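Local coordinates for protein beta-1,3-glucosyltransferase (Paecilomyces sp. J18, PDB 5JVV) that is a fungal carbohydrate-active enzyme, probably of a family built on a curved beta-sandwich jelly roll, at residues D13-F21 / S72-K80. Sequence-based numbering, arbitrary orientation.
Sequences DFLDAFSFF and SVRLESTDK
Ser19 and Glu76 form the antiparallel hydrogen-bonded pair at mid-contact, Ser19 N giving to Glu76 O over 2.8 Å and Glu76 N to Ser19 O over 2.9 Å. Toward one end Phe21 N reaches Arg74 O at 2.8 Å; toward the other, past the pairing of Phe18 with Ser77, Thr78 N meets Ala17 O at 3.0 Å, just after helix 11-16. The strand axes run at 143°, well short of exactly antiparallel.

Phe20 and Leu75, a non-hydrogen-bonded pair, share one face of the sheet and lie side by side. Leu75 CD1 sits 3.8 Å from the centroid of the Phe20 ring, over its face, a CH-pi contact suited to leucine, whose branched end can lay one methyl on the ring. Leu75 CB also meets Phe18 CD1 at 3.7 Å, the side chains roughly perpendicular, and Phe18 CE2 in turn lies over a face of the Phe14 ring. Such apolar residues fill the interior of a jelly-roll sandwich: Leu55 and Val45, from strands of the second sheet, pack against Leu75 and Phe20 respectively, while strand 240-247 pairs with the other edge of strand 70-77.

The Ser19-Glu76 face is more polar, though Phe21 lies there beside Arg74. Arg74, extended, is long enough to run along the ring and still reach Glu76; its CZ lies 4.6 Å from the Phe21 centroid, a cation-pi contact with guanidinium and ring planes 30° apart. Phe21 CG, opposite its backbone N (chi1 178°), sends the ring along the arginine. Both NE and NH2 of Arg74 grip OE2 of Glu76 side-on, NE at 2.8 Å; this salt bridge should restrict the guanidinium's rotation. The small hydroxyls of Ser19 and Thr78 each reach a bridging water, to Ser77 O and Asp16 O respectively.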
ATOM      1  N   ASP A  13     -19.423   5.843  -2.118  1.00 15.45           N
ATOM      2  CA  ASP A  13     -19.236   5.166  -3.398  1.00 14.82           C
ATOM      3  C   ASP A  13     -17.921   4.404  -3.423  1.00 14.46           C
ATOM      4  O   ASP A  13     -17.832   3.314  -3.986  1.00 15.07           O
ATOM      5  CB  ASP A  13     -19.270   6.167  -4.557  1.00 20.46           C
ATOM      6  CG  ASP A  13     -20.637   6.791  -4.754  1.00 29.28           C
ATOM      7  OD1 ASP A  13     -21.637   6.226  -4.267  1.00 29.18           O
ATOM      8  OD2 ASP A  13     -20.708   7.848  -5.417  1.00 37.67           O
ATOM      9  N   PHE A  14     -16.897   4.986  -2.807  1.00 12.42           N
ATOM     10  CA  PHE A  14     -15.614   4.316  -2.682  1.00 10.79           C
ATOM     11  C   PHE A  14     -15.806   3.037  -1.871  1.00 12.68           C
ATOM     12  O   PHE A  14     -15.436   1.956  -2.317  1.00 12.34           O
ATOM     13  CB  PHE A  14     -14.602   5.243  -1.990  1.00 12.80           C
ATOM     14  CG  PHE A  14     -13.266   4.600  -1.724  1.00 11.31           C
ATOM     15  CD1 PHE A  14     -12.227   4.708  -2.642  1.00 11.87           C
ATOM     16  CD2 PHE A  14     -13.052   3.897  -0.538  1.00 10.51           C
ATOM     17  CE1 PHE A  14     -11.000   4.123  -2.389  1.00 10.26           C
ATOM     18  CE2 PHE A  14     -11.836   3.305  -0.282  1.00 12.21           C
ATOM     19  CZ  PHE A  14     -10.802   3.427  -1.200  1.00 10.42           C
ATOM     20  N   LEU A  15     -16.379   3.155  -0.679  1.00 14.18           N
ATOM     21  CA  LEU A  15     -16.595   1.980   0.162  1.00 13.64           C
ATOM     22  C   LEU A  15     -17.426   0.898  -0.548  1.00 12.72           C
ATOM     23  O   LEU A  15     -17.138  -0.299  -0.425  1.00 14.02           O
ATOM     24  CB  LEU A  15     -17.253   2.384   1.483  1.00 11.48           C
ATOM     25  CG  LEU A  15     -16.391   3.224   2.424  1.00 13.24           C
ATOM     26  CD1 LEU A  15     -17.212   3.714   3.606  1.00 15.16           C
ATOM     27  CD2 LEU A  15     -15.172   2.425   2.901  1.00 12.58           C
ATOM     28  N   ASP A  16     -18.448   1.315  -1.285  1.00 12.55           N
ATOM     29  CA  ASP A  16     -19.301   0.367  -1.999  1.00 15.04           C
ATOM     30  C   ASP A  16     -18.567  -0.365  -3.119  1.00 17.11           C
ATOM     31  O   ASP A  16     -19.038  -1.393  -3.596  1.00 18.90           O
ATOM     32  CB  ASP A  16     -20.524   1.079  -2.588  1.00 14.37           C
ATOM     33  CG  ASP A  16     -21.523   1.509  -1.534  1.00 17.96           C
ATOM     34  OD1 ASP A  16     -21.469   0.996  -0.399  1.00 19.42           O
ATOM     35  OD2 ASP A  16     -22.385   2.354  -1.850  1.00 21.60           O
ATOM     36  N   ALA A  17     -17.420   0.165  -3.542  1.00 13.42           N
ATOM     37  CA  ALA A  17     -16.669  -0.407  -4.663  1.00 12.02           C
ATOM     38  C   ALA A  17     -15.612  -1.415  -4.228  1.00 14.02           C
ATOM     39  O   ALA A  17     -14.833  -1.895  -5.050  1.00 15.24           O
ATOM     40  CB  ALA A  17     -16.031   0.703  -5.486  1.00 14.98           C
ATOM     41  N   PHE A  18     -15.590  -1.734  -2.937  1.00 13.24           N
ATOM     42  CA  PHE A  18     -14.635  -2.703  -2.407  1.00 13.06           C
ATOM     43  C   PHE A  18     -15.355  -3.773  -1.607  1.00 12.13           C
ATOM     44  O   PHE A  18     -16.384  -3.505  -0.989  1.00 15.61           O
ATOM     45  CB  PHE A  18     -13.598  -2.010  -1.505  1.00 11.03           C
ATOM     46  CG  PHE A  18     -12.609  -1.163  -2.256  1.00 11.93           C
ATOM     47  CD1 PHE A  18     -11.351  -1.663  -2.559  1.00 12.59           C
ATOM     48  CD2 PHE A  18     -12.933   0.127  -2.662  1.00 15.10           C
ATOM     49  CE1 PHE A  18     -10.428  -0.898  -3.259  1.00 11.02           C
ATOM     50  CE2 PHE A  18     -12.018   0.898  -3.357  1.00 14.47           C
ATOM     51  CZ  PHE A  18     -10.763   0.386  -3.656  1.00 12.41           C
ATOM     52  N   SER A  19     -14.824  -4.986  -1.628  1.00 12.18           N
ATOM     53  CA  SER A  19     -15.269  -6.009  -0.694  1.00 13.18           C
ATOM     54  C   SER A  19     -14.325  -5.972   0.490  1.00 14.80           C
ATOM     55  O   SER A  19     -13.164  -5.571   0.354  1.00 15.24           O
ATOM     56  CB  SER A  19     -15.244  -7.390  -1.346  1.00 18.09           C
ATOM     57  OG  SER A  19     -13.941  -7.735  -1.777  1.00 19.96           O
ATOM     58  N   PHE A  20     -14.818  -6.380   1.655  1.00 11.21           N
ATOM     59  CA  PHE A  20     -14.000  -6.406   2.855  1.00  9.95           C
ATOM     60  C   PHE A  20     -13.507  -7.825   3.118  1.00 11.81           C
ATOM     61  O   PHE A  20     -14.300  -8.730   3.403  1.00 14.74           O
ATOM     62  CB  PHE A  20     -14.782  -5.880   4.059  1.00 12.43           C
ATOM     63  CG  PHE A  20     -14.881  -4.372   4.113  1.00 13.59           C
ATOM     64  CD1 PHE A  20     -14.480  -3.685   5.251  1.00 16.36           C
ATOM     65  CD2 PHE A  20     -15.367  -3.648   3.031  1.00 13.92           C
ATOM     66  CE1 PHE A  20     -14.574  -2.296   5.312  1.00 20.02           C
ATOM     67  CE2 PHE A  20     -15.462  -2.257   3.085  1.00 15.43           C
ATOM     68  CZ  PHE A  20     -15.062  -1.585   4.224  1.00 16.85           C
ATOM     69  N   PHE A  21     -12.198  -8.018   3.016  1.00 11.35           N
ATOM     70  CA  PHE A  21     -11.590  -9.322   3.284  1.00 10.62           C
ATOM     71  C   PHE A  21     -11.605  -9.542   4.782  1.00 12.14           C
ATOM     72  O   PHE A  21     -11.105  -8.708   5.534  1.00 13.71           O
ATOM     73  CB  PHE A  21     -10.149  -9.339   2.758  1.00 11.93           C
ATOM     74  CG  PHE A  21      -9.409 -10.633   3.023  1.00 12.60           C
ATOM     75  CD1 PHE A  21      -9.452 -11.672   2.101  1.00 17.68           C
ATOM     76  CD2 PHE A  21      -8.655 -10.798   4.179  1.00 11.11           C
ATOM     77  CE1 PHE A  21      -8.762 -12.860   2.334  1.00 16.74           C
ATOM     78  CE2 PHE A  21      -7.966 -11.983   4.419  1.00 14.08           C
ATOM     79  CZ  PHE A  21      -8.022 -13.011   3.495  1.00 15.26           C
ATOM     80  N   SER A  72      -8.492  -4.565  12.087  1.00  7.35           N
ATOM     81  CA  SER A  72      -8.151  -3.721  10.959  1.00  8.66           C
ATOM     82  C   SER A  72      -9.070  -4.128   9.814  1.00 10.19           C
ATOM     83  O   SER A  72      -9.972  -4.964   9.992  1.00  9.08           O
ATOM     84  CB  SER A  72      -6.676  -3.924  10.588  1.00  9.24           C
ATOM     85  OG  SER A  72      -6.241  -3.002   9.590  1.00  8.99           O
ATOM     86  N   VAL A  73      -8.847  -3.537   8.649  1.00  9.37           N
ATOM     87  CA  VAL A  73      -9.605  -3.891   7.454  1.00  8.24           C
ATOM     88  C   VAL A  73      -8.697  -4.070   6.240  1.00  9.18           C
ATOM     89  O   VAL A  73      -7.552  -3.570   6.193  1.00  8.46           O
ATOM     90  CB  VAL A  73     -10.707  -2.854   7.131  1.00  8.40           C
ATOM     91  CG1 VAL A  73     -11.770  -2.843   8.233  1.00  9.47           C
ATOM     92  CG2 VAL A  73     -10.105  -1.454   6.920  1.00  8.74           C
ATOM     93  N   ARG A  74      -9.207  -4.820   5.268  1.00  8.31           N
ATOM     94  CA  ARG A  74      -8.510  -5.054   4.019  1.00  7.49           C
ATOM     95  C   ARG A  74      -9.568  -4.979   2.930  1.00  7.89           C
ATOM     96  O   ARG A  74     -10.472  -5.825   2.857  1.00 11.44           O
ATOM     97  CB  ARG A  74      -7.792  -6.416   4.043  1.00  8.43           C
ATOM     98  CG  ARG A  74      -7.320  -6.892   2.681  1.00  7.50           C
ATOM     99  CD  ARG A  74      -6.324  -8.045   2.786  1.00 10.35           C
ATOM    100  NE  ARG A  74      -6.225  -8.788   1.525  1.00 10.79           N
ATOM    101  CZ  ARG A  74      -5.216  -9.595   1.196  1.00 10.04           C
ATOM    102  NH1 ARG A  74      -4.181  -9.734   2.007  1.00 10.23           N
ATOM    103  NH2 ARG A  74      -5.234 -10.241   0.037  1.00 14.17           N
ATOM    104  N   LEU A  75      -9.483  -3.930   2.121  1.00  9.35           N
ATOM    105  CA  LEU A  75     -10.461  -3.662   1.074  1.00  9.75           C
ATOM    106  C   LEU A  75      -9.898  -4.102  -0.273  1.00 11.05           C
ATOM    107  O   LEU A  75      -8.781  -3.741  -0.619  1.00 10.44           O
ATOM    108  CB  LEU A  75     -10.781  -2.168   1.034  1.00 10.51           C
ATOM    109  CG  LEU A  75     -11.823  -1.664   2.037  1.00  9.39           C
ATOM    110  CD1 LEU A  75     -11.371  -1.890   3.471  1.00 14.34           C
ATOM    111  CD2 LEU A  75     -12.141  -0.188   1.798  1.00 11.77           C
ATOM    112  N   GLU A  76     -10.675  -4.889  -1.014  1.00 10.94           N
ATOM    113  CA  GLU A  76     -10.265  -5.396  -2.319  1.00  9.78           C
ATOM    114  C   GLU A  76     -11.314  -4.969  -3.338  1.00 11.14           C
ATOM    115  O   GLU A  76     -12.497  -5.231  -3.149  1.00 13.03           O
ATOM    116  CB  GLU A  76     -10.121  -6.922  -2.287  1.00 12.62           C
ATOM    117  CG  GLU A  76      -9.127  -7.415  -1.241  1.00 12.67           C
ATOM    118  CD  GLU A  76      -9.016  -8.921  -1.177  1.00 22.91           C
ATOM    119  OE1 GLU A  76      -9.835  -9.611  -1.822  1.00 33.57           O
ATOM    120  OE2 GLU A  76      -8.108  -9.415  -0.480  1.00 16.02           O
ATOM    121  N   SER A  77     -10.898  -4.303  -4.409  1.00 10.42           N
ATOM    122  CA  SER A  77     -11.877  -3.738  -5.330  1.00 10.05           C
ATOM    123  C   SER A  77     -12.730  -4.824  -5.980  1.00 13.37           C
ATOM    124  O   SER A  77     -12.249  -5.914  -6.267  1.00 13.79           O
ATOM    125  CB  SER A  77     -11.207  -2.868  -6.399  1.00 13.88           C
ATOM    126  OG  SER A  77     -10.380  -3.644  -7.251  1.00 12.73           O
ATOM    127  N   THR A  78     -14.009  -4.525  -6.178  1.00 17.85           N
ATOM    128  CA  THR A  78     -14.898  -5.463  -6.849  1.00 18.80           C
ATOM    129  C   THR A  78     -14.607  -5.501  -8.346  1.00 18.50           C
ATOM    130  O   THR A  78     -14.594  -6.573  -8.951  1.00 30.13           O
ATOM    131  CB  THR A  78     -16.372  -5.137  -6.576  1.00 22.32           C
ATOM    132  OG1 THR A  78     -16.614  -3.745  -6.807  1.00 29.25           O
ATOM    133  CG2 THR A  78     -16.684  -5.440  -5.132  1.00 18.61           C
ATOM    134  N   ASP A  79     -14.351  -4.338  -8.932  1.00 17.75           N
ATOM    135  CA  ASP A  79     -13.990  -4.278 -10.346  1.00 24.41           C
ATOM    136  C   ASP A  79     -12.472  -4.301 -10.491  1.00 22.23           C
ATOM    137  O   ASP A  79     -11.745  -3.725  -9.679  1.00 21.77           O
ATOM    138  CB  ASP A  79     -14.574  -3.030 -11.010  1.00 31.20           C
ATOM    139  CG  ASP A  79     -16.093  -3.067 -11.088  1.00 36.56           C
ATOM    140  OD1 ASP A  79     -16.669  -4.179 -11.073  1.00 38.41           O
ATOM    141  OD2 ASP A  79     -16.711  -1.983 -11.172  1.00 37.64           O
ATOM    142  N   LYS A  80     -11.990  -4.966 -11.530  1.00 16.63           N
ATOM    143  CA  LYS A  80     -10.556  -5.072 -11.733  1.00 14.53           C
ATOM    144  C   LYS A  80     -10.036  -4.032 -12.720  1.00 17.28           C
ATOM    145  O   LYS A  80     -10.779  -3.513 -13.553  1.00 18.02           O
ATOM    146  CB  LYS A  80     -10.195  -6.477 -12.214  1.00 16.32           C
ATOM    147  CG  LYS A  80     -10.547  -7.569 -11.217  1.00 15.55           C
ATOM    148  CD  LYS A  80     -10.221  -8.942 -11.793  1.00 17.06           C
ATOM    149  CE  LYS A  80     -10.378 -10.043 -10.744  1.00 25.27           C
ATOM    150  NZ  LYS A  80     -10.118 -11.391 -11.337  1.00 26.13           N
TER
HETATM  151  O   HOH W   1     -18.874  -3.233  -5.444  1.00 36.35           O
HETATM  152  O   HOH W   2     -14.551  -1.710  -7.797  1.00 22.81           O
HETATM  153  O   HOH W   3     -13.233  -8.085  -4.475  1.00 19.27           O
HETATM  154  O   HOH W   4     -12.642  -9.325  -0.159  1.00 24.59           O
HETATM  155  O   HOH W   5     -11.689  -6.101   6.087  1.00 11.50           O